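Local coordinates for protein VP5 (Halorubrum pleomorphic virus 2, PDB 6QGI) that serves as an envelope protein of a haloarchaeal pleomorphic virus and probably drives fusion of the viral membrane with that of its host, at residues A[126-131]-A[141-146]; A[39-44]-A[135-140]; A[268-273]-A[480-485]. One frame throughout, in Å; residues are numbered along the deposited sequence.

Contact 1 of 3, residues A[126-131]-A[141-146]; sequences SILSTV and DVFLML
Ile127 is the first residue of 126-131, near the C-terminal end of helix 91-133, to meet the loop that follows the helix. Its CG2 lies at the edge of the Phe143 ring, close to the ring plane, 4.0 Å from CZ. With CG1 beside the backbone N (chi1 -75°), CG2 stands anti to that N and is presented to the ring; Val44 and Thr47 of helix 37-60 cover the same side chain. Leu128 follows. It leaves the backbone without facing the loop, yet its end bends in, and CD2 comes to 3.5 Å from Phe143 CE2. The approach is oblique to the ring, with the two side chains crossing at about a right angle; Ala158 of strand 155-159 packs on the same leucine. Leu156 and Val213, on strands 155-159 and 212-215, also touch Phe143. Two residues on, Thr130 OG1 donates to Ser126 O over 2.7 Å, and that carbonyl also takes the backbone N-H of Thr130, so two donors grip one oxygen. Val131 then meets Val142 tip to tip. Val142 CG2, set between its own backbone N and carbonyl carbon, reaches Val131 CG2 at 3.8 Å and CG1 at 4.0 Å. Carbon meets carbon throughout, and no hydrogen bond crosses between the segments: helix and returning loop meet here through the fit of buried branched and aromatic side chains alone, while directional bonds hold the loop to other partners, the backbones of Val142 and Leu144 pairing with Gln214 and Thr212.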
loop_
_atom_site.group_PDB
_atom_site.type_symbol
_atom_site.label_atom_id
_atom_site.label_comp_id
_atom_site.label_asym_id
_atom_site.label_seq_id
_atom_site.Cartn_x
_atom_site.Cartn_y
_atom_site.Cartn_z
ATOM N N SER A 126 -22.148 3.485 -8.861
ATOM C CA SER A 126 -22.323 2.986 -10.225
ATOM C C SER A 126 -22.481 1.453 -10.242
ATOM O O SER A 126 -23.093 0.939 -11.174
ATOM C CB SER A 126 -21.197 3.445 -11.146
ATOM O OG SER A 126 -19.912 3.124 -10.644
ATOM N N ILE A 127 -21.991 0.733 -9.198
ATOM C CA ILE A 127 -22.209 -0.716 -9.056
ATOM C C ILE A 127 -23.695 -0.915 -8.737
ATOM O O ILE A 127 -24.383 -1.641 -9.457
ATOM C CB ILE A 127 -21.291 -1.392 -7.990
ATOM C CG1 ILE A 127 -19.842 -1.543 -8.488
ATOM C CG2 ILE A 127 -21.856 -2.748 -7.537
ATOM C CD1 ILE A 127 -18.776 -1.555 -7.361
ATOM N N LEU A 128 -24.190 -0.217 -7.683
ATOM C CA LEU A 128 -25.581 -0.266 -7.217
ATOM C C LEU A 128 -26.563 0.177 -8.318
ATOM O O LEU A 128 -27.706 -0.267 -8.304
ATOM C CB LEU A 128 -25.784 0.579 -5.940
ATOM C CG LEU A 128 -24.917 0.244 -4.713
ATOM C CD1 LEU A 128 -24.942 1.371 -3.711
ATOM C CD2 LEU A 128 -25.343 -1.036 -4.050
ATOM N N SER A 129 -26.114 1.023 -9.275
ATOM C CA SER A 129 -26.924 1.448 -10.418
ATOM C C SER A 129 -27.063 0.276 -11.383
ATOM O O SER A 129 -28.183 -0.118 -11.710
ATOM C CB SER A 129 -26.301 2.654 -11.118
ATOM O OG SER A 129 -26.294 3.806 -10.292
ATOM N N THR A 130 -25.920 -0.320 -11.775
ATOM C CA THR A 130 -25.813 -1.475 -12.673
ATOM C C THR A 130 -26.556 -2.700 -12.097
ATOM O O THR A 130 -27.156 -3.458 -12.862
ATOM C CB THR A 130 -24.328 -1.799 -12.937
ATOM O OG1 THR A 130 -23.647 -0.620 -13.349
ATOM C CG2 THR A 130 -24.143 -2.839 -14.002
ATOM N N VAL A 131 -26.524 -2.883 -10.764
ATOM C CA VAL A 131 -27.182 -4.009 -10.091
ATOM C C VAL A 131 -28.715 -3.813 -10.153
ATOM O O VAL A 131 -29.398 -4.679 -10.696
ATOM C CB VAL A 131 -26.644 -4.239 -8.646
ATOM C CG1 VAL A 131 -27.474 -5.270 -7.901
ATOM C CG2 VAL A 131 -25.176 -4.670 -8.665
ATOM N N ASP A 141 -28.307 -10.237 -4.204
ATOM C CA ASP A 141 -27.681 -11.326 -4.964
ATOM C C ASP A 141 -26.160 -11.140 -5.067
ATOM O O ASP A 141 -25.448 -12.104 -5.379
ATOM C CB ASP A 141 -28.299 -11.437 -6.369
ATOM C CG ASP A 141 -29.791 -11.721 -6.367
ATOM O OD1 ASP A 141 -30.193 -12.784 -5.845
ATOM O OD2 ASP A 141 -30.555 -10.882 -6.894
ATOM N N VAL A 142 -25.664 -9.909 -4.806
ATOM C CA VAL A 142 -24.233 -9.598 -4.875
ATOM C C VAL A 142 -23.699 -9.126 -3.498
ATOM O O VAL A 142 -22.516 -9.327 -3.218
ATOM C CB VAL A 142 -23.866 -8.603 -6.017
ATOM C CG1 VAL A 142 -24.089 -9.235 -7.386
ATOM C CG2 VAL A 142 -24.632 -7.286 -5.911
ATOM N N PHE A 143 -24.568 -8.530 -2.647
ATOM C CA PHE A 143 -24.218 -8.037 -1.308
ATOM C C PHE A 143 -24.872 -8.863 -0.202
ATOM O O PHE A 143 -25.981 -9.358 -0.392
ATOM C CB PHE A 143 -24.609 -6.558 -1.139
ATOM C CG PHE A 143 -23.876 -5.611 -2.053
ATOM C CD1 PHE A 143 -22.573 -5.216 -1.774
ATOM C CD2 PHE A 143 -24.495 -5.095 -3.184
ATOM C CE1 PHE A 143 -21.898 -4.332 -2.620
ATOM C CE2 PHE A 143 -23.810 -4.232 -4.044
ATOM C CZ PHE A 143 -22.519 -3.853 -3.755
ATOM N N LEU A 144 -24.191 -8.994 0.965
ATOM C CA LEU A 144 -24.695 -9.738 2.129
ATOM C C LEU A 144 -26.009 -9.123 2.635
ATOM O O LEU A 144 -26.962 -9.854 2.901
ATOM C CB LEU A 144 -23.642 -9.780 3.250
ATOM C CG LEU A 144 -23.976 -10.616 4.491
ATOM C CD1 LEU A 144 -23.885 -12.102 4.210
ATOM C CD2 LEU A 144 -23.075 -10.258 5.642
ATOM N N MET A 145 -26.053 -7.774 2.730
ATOM C CA MET A 145 -27.209 -6.951 3.120
ATOM C C MET A 145 -27.670 -7.261 4.539
ATOM O O MET A 145 -28.853 -7.117 4.852
ATOM C CB MET A 145 -28.380 -7.108 2.122
ATOM C CG MET A 145 -28.007 -6.791 0.683
ATOM S SD MET A 145 -27.738 -5.036 0.395
ATOM C CE MET A 145 -29.430 -4.488 0.178
ATOM N N LEU A 146 -26.727 -7.659 5.400
ATOM C CA LEU A 146 -27.006 -7.975 6.796
ATOM C C LEU A 146 -26.405 -6.941 7.725
ATOM O O LEU A 146 -25.438 -6.266 7.365
ATOM C CB LEU A 146 -26.466 -9.369 7.179
ATOM C CG LEU A 146 -27.143 -10.602 6.598
ATOM C CD1 LEU A 146 -26.491 -11.853 7.131
ATOM C CD2 LEU A 146 -28.628 -10.633 6.908
#

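Contact 2 of 3, residues A[39-44]-A[135-140]; sequences ALKQQV and PDIGKG
Lys41 and Ile137 meet through the aliphatic part of the lysine: its CG lies 3.8 Å from Ile137 CD1, and the two side chains cross obliquely. The same CD1 is 4.4 Å from CD2 of Leu40, a looser apolar contact, so one methyl group faces two successive side chains of the helix. Ile137 places it there by extending through CG1, which stands anti to its carbonyl carbon (chi1 -69°), with chi2 also extended. The lysine chain bends at chi3 (-94°), beyond the methylene that does the touching, and its contact here is made by carbon and not by charge. Both segments fall in the N-terminal family region of the envelope protein, but they differ in kind: 39-44 is a piece of helix 37-60, whereas 135-140 has no regular structure and belongs to the loop after helix 91-133, which lays Ile137 against the first helix. No hydrogen bond joins the two, and the meeting rests on side-chain carbons. Further out, Leu40 also packs on His134 and on Thr130 of helix 91-133, and Lys41 touches Tyr215 of strand 212-215. After Ile137 in sequence, the loop has polar bonds of its own: Lys139 NZ forms a salt bridge with Asp155 OD1 and a hydrogen bond to Leu156 O, which fastens the loop to strand 155-159.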
loop_
_atom_site.group_PDB
_atom_site.type_symbol
_atom_site.label_atom_id
_atom_site.label_comp_id
_atom_site.label_asym_id
_atom_site.label_seq_id
_atom_site.Cartn_x
_atom_site.Cartn_y
_atom_site.Cartn_z
ATOM N N ALA A 39 -21.851 -12.972 -14.923
ATOM C CA ALA A 39 -20.770 -12.035 -15.262
ATOM C C ALA A 39 -20.833 -10.767 -14.420
ATOM O O ALA A 39 -19.785 -10.307 -13.973
ATOM C CB ALA A 39 -20.817 -11.675 -16.737
ATOM N N LEU A 40 -22.047 -10.212 -14.180
ATOM C CA LEU A 40 -22.198 -9.008 -13.353
ATOM C C LEU A 40 -21.785 -9.300 -11.913
ATOM O O LEU A 40 -21.034 -8.526 -11.336
ATOM C CB LEU A 40 -23.627 -8.430 -13.402
ATOM C CG LEU A 40 -23.869 -7.156 -12.570
ATOM C CD1 LEU A 40 -23.007 -6.003 -13.046
ATOM C CD2 LEU A 40 -25.324 -6.769 -12.570
ATOM N N LYS A 41 -22.234 -10.432 -11.362
ATOM C CA LYS A 41 -21.914 -10.880 -10.009
ATOM C C LYS A 41 -20.394 -11.058 -9.850
ATOM O O LYS A 41 -19.825 -10.662 -8.827
ATOM C CB LYS A 41 -22.662 -12.185 -9.693
ATOM C CG LYS A 41 -24.183 -12.032 -9.697
ATOM C CD LYS A 41 -24.906 -13.183 -9.009
ATOM C CE LYS A 41 -25.336 -14.264 -9.967
ATOM N NZ LYS A 41 -25.980 -15.394 -9.253
ATOM N N GLN A 42 -19.752 -11.608 -10.896
ATOM C CA GLN A 42 -18.321 -11.852 -11.008
ATOM C C GLN A 42 -17.552 -10.533 -11.080
ATOM O O GLN A 42 -16.582 -10.348 -10.339
ATOM C CB GLN A 42 -18.045 -12.717 -12.253
ATOM C CG GLN A 42 -16.570 -12.898 -12.585
ATOM C CD GLN A 42 -16.277 -14.188 -13.301
ATOM O OE1 GLN A 42 -15.608 -15.071 -12.759
ATOM N NE2 GLN A 42 -16.751 -14.324 -14.537
ATOM N N GLN A 43 -17.975 -9.634 -11.983
ATOM C CA GLN A 43 -17.341 -8.338 -12.216
ATOM C C GLN A 43 -17.536 -7.383 -11.044
ATOM O O GLN A 43 -16.639 -6.579 -10.802
ATOM C CB GLN A 43 -17.827 -7.711 -13.521
ATOM C CG GLN A 43 -17.166 -8.339 -14.739
ATOM C CD GLN A 43 -17.364 -7.570 -16.017
ATOM O OE1 GLN A 43 -17.508 -6.344 -16.041
ATOM N NE2 GLN A 43 -17.348 -8.284 -17.118
ATOM N N VAL A 44 -18.674 -7.468 -10.314
ATOM C CA VAL A 44 -18.928 -6.661 -9.106
ATOM C C VAL A 44 -17.921 -7.113 -8.026
ATOM O O VAL A 44 -17.322 -6.275 -7.350
ATOM C CB VAL A 44 -20.410 -6.754 -8.620
ATOM C CG1 VAL A 44 -20.573 -6.267 -7.178
ATOM C CG2 VAL A 44 -21.347 -5.991 -9.549
ATOM N N PRO A 135 -31.988 -6.715 -15.000
ATOM C CA PRO A 135 -33.332 -7.295 -14.851
ATOM C C PRO A 135 -33.419 -8.565 -13.999
ATOM O O PRO A 135 -34.485 -8.841 -13.438
ATOM C CB PRO A 135 -33.724 -7.614 -16.297
ATOM C CG PRO A 135 -32.440 -7.779 -17.023
ATOM C CD PRO A 135 -31.525 -6.783 -16.403
ATOM N N ASP A 136 -32.330 -9.344 -13.917
ATOM C CA ASP A 136 -32.341 -10.624 -13.217
ATOM C C ASP A 136 -31.705 -10.576 -11.833
ATOM O O ASP A 136 -31.769 -11.573 -11.112
ATOM C CB ASP A 136 -31.625 -11.692 -14.067
ATOM C CG ASP A 136 -32.036 -11.745 -15.532
ATOM O OD1 ASP A 136 -33.242 -11.561 -15.822
ATOM O OD2 ASP A 136 -31.154 -11.979 -16.386
ATOM N N ILE A 137 -31.095 -9.443 -11.456
ATOM C CA ILE A 137 -30.366 -9.333 -10.192
ATOM C C ILE A 137 -30.762 -8.091 -9.388
ATOM O O ILE A 137 -31.042 -7.034 -9.952
ATOM C CB ILE A 137 -28.839 -9.340 -10.527
ATOM C CG1 ILE A 137 -28.413 -10.723 -11.036
ATOM C CG2 ILE A 137 -27.929 -8.891 -9.364
ATOM C CD1 ILE A 137 -27.163 -10.705 -11.655
ATOM N N GLY A 138 -30.752 -8.266 -8.069
ATOM C CA GLY A 138 -30.969 -7.243 -7.055
ATOM C C GLY A 138 -29.744 -7.143 -6.168
ATOM O O GLY A 138 -28.826 -7.959 -6.290
ATOM N N LYS A 139 -29.707 -6.142 -5.276
ATOM C CA LYS A 139 -28.571 -5.898 -4.380
ATOM C C LYS A 139 -28.233 -7.111 -3.497
ATOM O O LYS A 139 -27.054 -7.376 -3.269
ATOM C CB LYS A 139 -28.808 -4.657 -3.513
ATOM C CG LYS A 139 -28.736 -3.354 -4.299
ATOM C CD LYS A 139 -28.933 -2.138 -3.414
ATOM C CE LYS A 139 -29.059 -0.889 -4.240
ATOM N NZ LYS A 139 -29.473 0.274 -3.420
ATOM N N GLY A 140 -29.254 -7.854 -3.072
ATOM C CA GLY A 140 -29.110 -9.035 -2.226
ATOM C C GLY A 140 -28.453 -10.242 -2.868
ATOM O O GLY A 140 -28.079 -11.180 -2.160
#

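Contact 3 of 3, residues A[268-273]-A[480-485]; sequences VTPRER and DQLEQQ
The capped N-terminus of helix 270-279 meets the side of the C-terminal helix 476-496, and Pro270, in the first turn of the former, makes the apolar contact. CG and CD of its ring each lie 3.9 Å from Leu482 CD2, the two side chains crossing at about a right angle. Leu482 carries its CG anti to the backbone N (chi1 -177°), and its end comes nearer to the proline than its first bond suggests; His468 and Tyr473 also pack on it. Thr269 is the N-cap: its OG1 accepts from the backbone N-H of Glu272 over 2.9 Å, at a fairly straight 159°, which satisfies one of the amides at the start of the helix. Its CB bond points away from 480-485, and the side chain touches Thr75, Asp76 and Ile79 of helix 66-86, while Pro270 next to it packs on helix 476-496. Beside the proline the link is polar and goes through solvent. A water accepts from Val268 N at 2.8 Å and donates to Glu483 OE1 at 2.7 Å, bridging two atoms too far apart to bond directly. Arg271 NH1 forms a salt bridge with Asp76 OD2, while Arg273 packs on Asn486, Lys487 and Ile490.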
loop_
_atom_site.group_PDB
_atom_site.type_symbol
_atom_site.label_atom_id
_atom_site.label_comp_id
_atom_site.label_asym_id
_atom_site.label_seq_id
_atom_site.Cartn_x
_atom_site.Cartn_y
_atom_site.Cartn_z
ATOM N N VAL A 268 17.315 20.854 -0.277
ATOM C CA VAL A 268 16.282 20.129 -1.022
ATOM C C VAL A 268 15.754 19.057 -0.067
ATOM O O VAL A 268 16.497 18.138 0.299
ATOM C CB VAL A 268 16.790 19.550 -2.376
ATOM C CG1 VAL A 268 15.663 18.855 -3.137
ATOM C CG2 VAL A 268 17.433 20.631 -3.242
ATOM N N THR A 269 14.495 19.228 0.389
ATOM C CA THR A 269 13.824 18.373 1.375
ATOM C C THR A 269 13.676 16.916 0.886
ATOM O O THR A 269 13.538 16.703 -0.323
ATOM C CB THR A 269 12.436 18.948 1.765
ATOM O OG1 THR A 269 11.476 18.725 0.729
ATOM C CG2 THR A 269 12.480 20.413 2.147
ATOM N N PRO A 270 13.653 15.911 1.808
ATOM C CA PRO A 270 13.445 14.515 1.374
ATOM C C PRO A 270 12.166 14.368 0.545
ATOM O O PRO A 270 12.163 13.644 -0.451
ATOM C CB PRO A 270 13.351 13.747 2.696
ATOM C CG PRO A 270 14.092 14.583 3.667
ATOM C CD PRO A 270 13.783 15.991 3.279
ATOM N N ARG A 271 11.107 15.127 0.925
ATOM C CA ARG A 271 9.810 15.207 0.247
ATOM C C ARG A 271 9.998 15.733 -1.187
ATOM O O ARG A 271 9.516 15.094 -2.117
ATOM C CB ARG A 271 8.850 16.110 1.051
ATOM C CG ARG A 271 7.450 16.225 0.471
ATOM C CD ARG A 271 6.859 17.600 0.707
ATOM N NE ARG A 271 5.466 17.656 0.264
ATOM C CZ ARG A 271 4.660 18.708 0.398
ATOM N NH1 ARG A 271 5.106 19.824 0.964
ATOM N NH2 ARG A 271 3.407 18.652 -0.028
ATOM N N GLU A 272 10.724 16.870 -1.362
ATOM C CA GLU A 272 11.008 17.481 -2.668
ATOM C C GLU A 272 11.779 16.509 -3.580
ATOM O O GLU A 272 11.392 16.349 -4.736
ATOM C CB GLU A 272 11.790 18.791 -2.503
ATOM C CG GLU A 272 11.941 19.603 -3.781
ATOM C CD GLU A 272 12.804 20.853 -3.687
ATOM O OE1 GLU A 272 13.227 21.215 -2.564
ATOM O OE2 GLU A 272 13.059 21.473 -4.745
ATOM N N ARG A 273 12.840 15.855 -3.054
ATOM C CA ARG A 273 13.654 14.875 -3.782
ATOM C C ARG A 273 12.780 13.716 -4.307
ATOM O O ARG A 273 12.912 13.347 -5.477
ATOM C CB ARG A 273 14.788 14.341 -2.890
ATOM C CG ARG A 273 15.912 13.658 -3.662
ATOM C CD ARG A 273 16.960 13.054 -2.745
ATOM N NE ARG A 273 17.860 14.065 -2.181
ATOM C CZ ARG A 273 19.060 14.359 -2.674
ATOM N NH1 ARG A 273 19.530 13.719 -3.735
ATOM N NH2 ARG A 273 19.804 15.296 -2.097
ATOM N N ASP A 480 22.047 19.711 8.094
ATOM C CA ASP A 480 23.022 19.217 7.116
ATOM C C ASP A 480 23.044 17.677 7.127
ATOM O O ASP A 480 23.138 17.052 6.065
ATOM C CB ASP A 480 24.430 19.791 7.400
ATOM C CG ASP A 480 24.615 21.288 7.150
ATOM O OD1 ASP A 480 23.708 21.914 6.552
ATOM O OD2 ASP A 480 25.674 21.830 7.542
ATOM N N GLN A 481 22.917 17.082 8.334
ATOM C CA GLN A 481 22.875 15.636 8.554
ATOM C C GLN A 481 21.599 15.043 7.957
ATOM O O GLN A 481 21.667 13.971 7.356
ATOM C CB GLN A 481 22.972 15.307 10.050
ATOM C CG GLN A 481 23.621 13.951 10.329
ATOM C CD GLN A 481 23.496 13.484 11.764
ATOM O OE1 GLN A 481 22.786 14.070 12.594
ATOM N NE2 GLN A 481 24.182 12.397 12.085
ATOM N N LEU A 482 20.444 15.749 8.100
ATOM C CA LEU A 482 19.151 15.337 7.535
ATOM C C LEU A 482 19.308 15.206 6.018
ATOM O O LEU A 482 18.994 14.157 5.453
ATOM C CB LEU A 482 18.039 16.357 7.905
ATOM C CG LEU A 482 16.594 16.037 7.446
ATOM C CD1 LEU A 482 15.584 16.410 8.504
ATOM C CD2 LEU A 482 16.244 16.755 6.151
ATOM N N GLU A 483 19.847 16.270 5.389
ATOM C CA GLU A 483 20.126 16.405 3.963
ATOM C C GLU A 483 21.082 15.317 3.470
ATOM O O GLU A 483 20.832 14.734 2.415
ATOM C CB GLU A 483 20.733 17.796 3.693
ATOM C CG GLU A 483 21.009 18.106 2.228
ATOM C CD GLU A 483 21.742 19.411 1.991
ATOM O OE1 GLU A 483 21.098 20.385 1.539
ATOM O OE2 GLU A 483 22.967 19.460 2.252
ATOM N N GLN A 484 22.174 15.055 4.224
ATOM C CA GLN A 484 23.190 14.078 3.842
ATOM C C GLN A 484 22.685 12.647 3.981
ATOM O O GLN A 484 22.882 11.871 3.045
ATOM C CB GLN A 484 24.495 14.276 4.633
ATOM C CG GLN A 484 25.727 13.577 4.027
ATOM C CD GLN A 484 25.927 13.795 2.537
ATOM O OE1 GLN A 484 26.004 12.841 1.754
ATOM N NE2 GLN A 484 26.018 15.048 2.107
ATOM N N GLN A 485 22.016 12.304 5.114
ATOM C CA GLN A 485 21.467 10.959 5.359
ATOM C C GLN A 485 20.458 10.562 4.283
ATOM O O GLN A 485 20.416 9.395 3.883
ATOM C CB GLN A 485 20.814 10.860 6.742
ATOM C CG GLN A 485 21.807 10.633 7.878
ATOM C CD GLN A 485 21.288 11.077 9.228
ATOM O OE1 GLN A 485 20.197 11.641 9.364
ATOM N NE2 GLN A 485 22.077 10.843 10.264
HETATM O O HOH W 1 19.705 19.427 -0.579
#

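In the fold
Contacts 1 and 2 are neighbours, their centres 7 Å apart, and interlock along the chain: helix 37-60, the end of helix 91-133 and the loop after it supply all four segments, all within the envelope protein's N-terminal region. They touch directly, Val131 CG1 lying 3.6 Å from Lys139 N. Both are buried and apolar; contact 1 is built round an aromatic ring, whereas contact 2 rests on one isoleucine methyl and a partly exposed lysine. Contact 3 lies on the opposite side of the chain's centre, about 48 Å from contact 1 between centres. Only partly buried, it joins two helices distant in sequence and supplements a single proline–leucine touch with a water bridge.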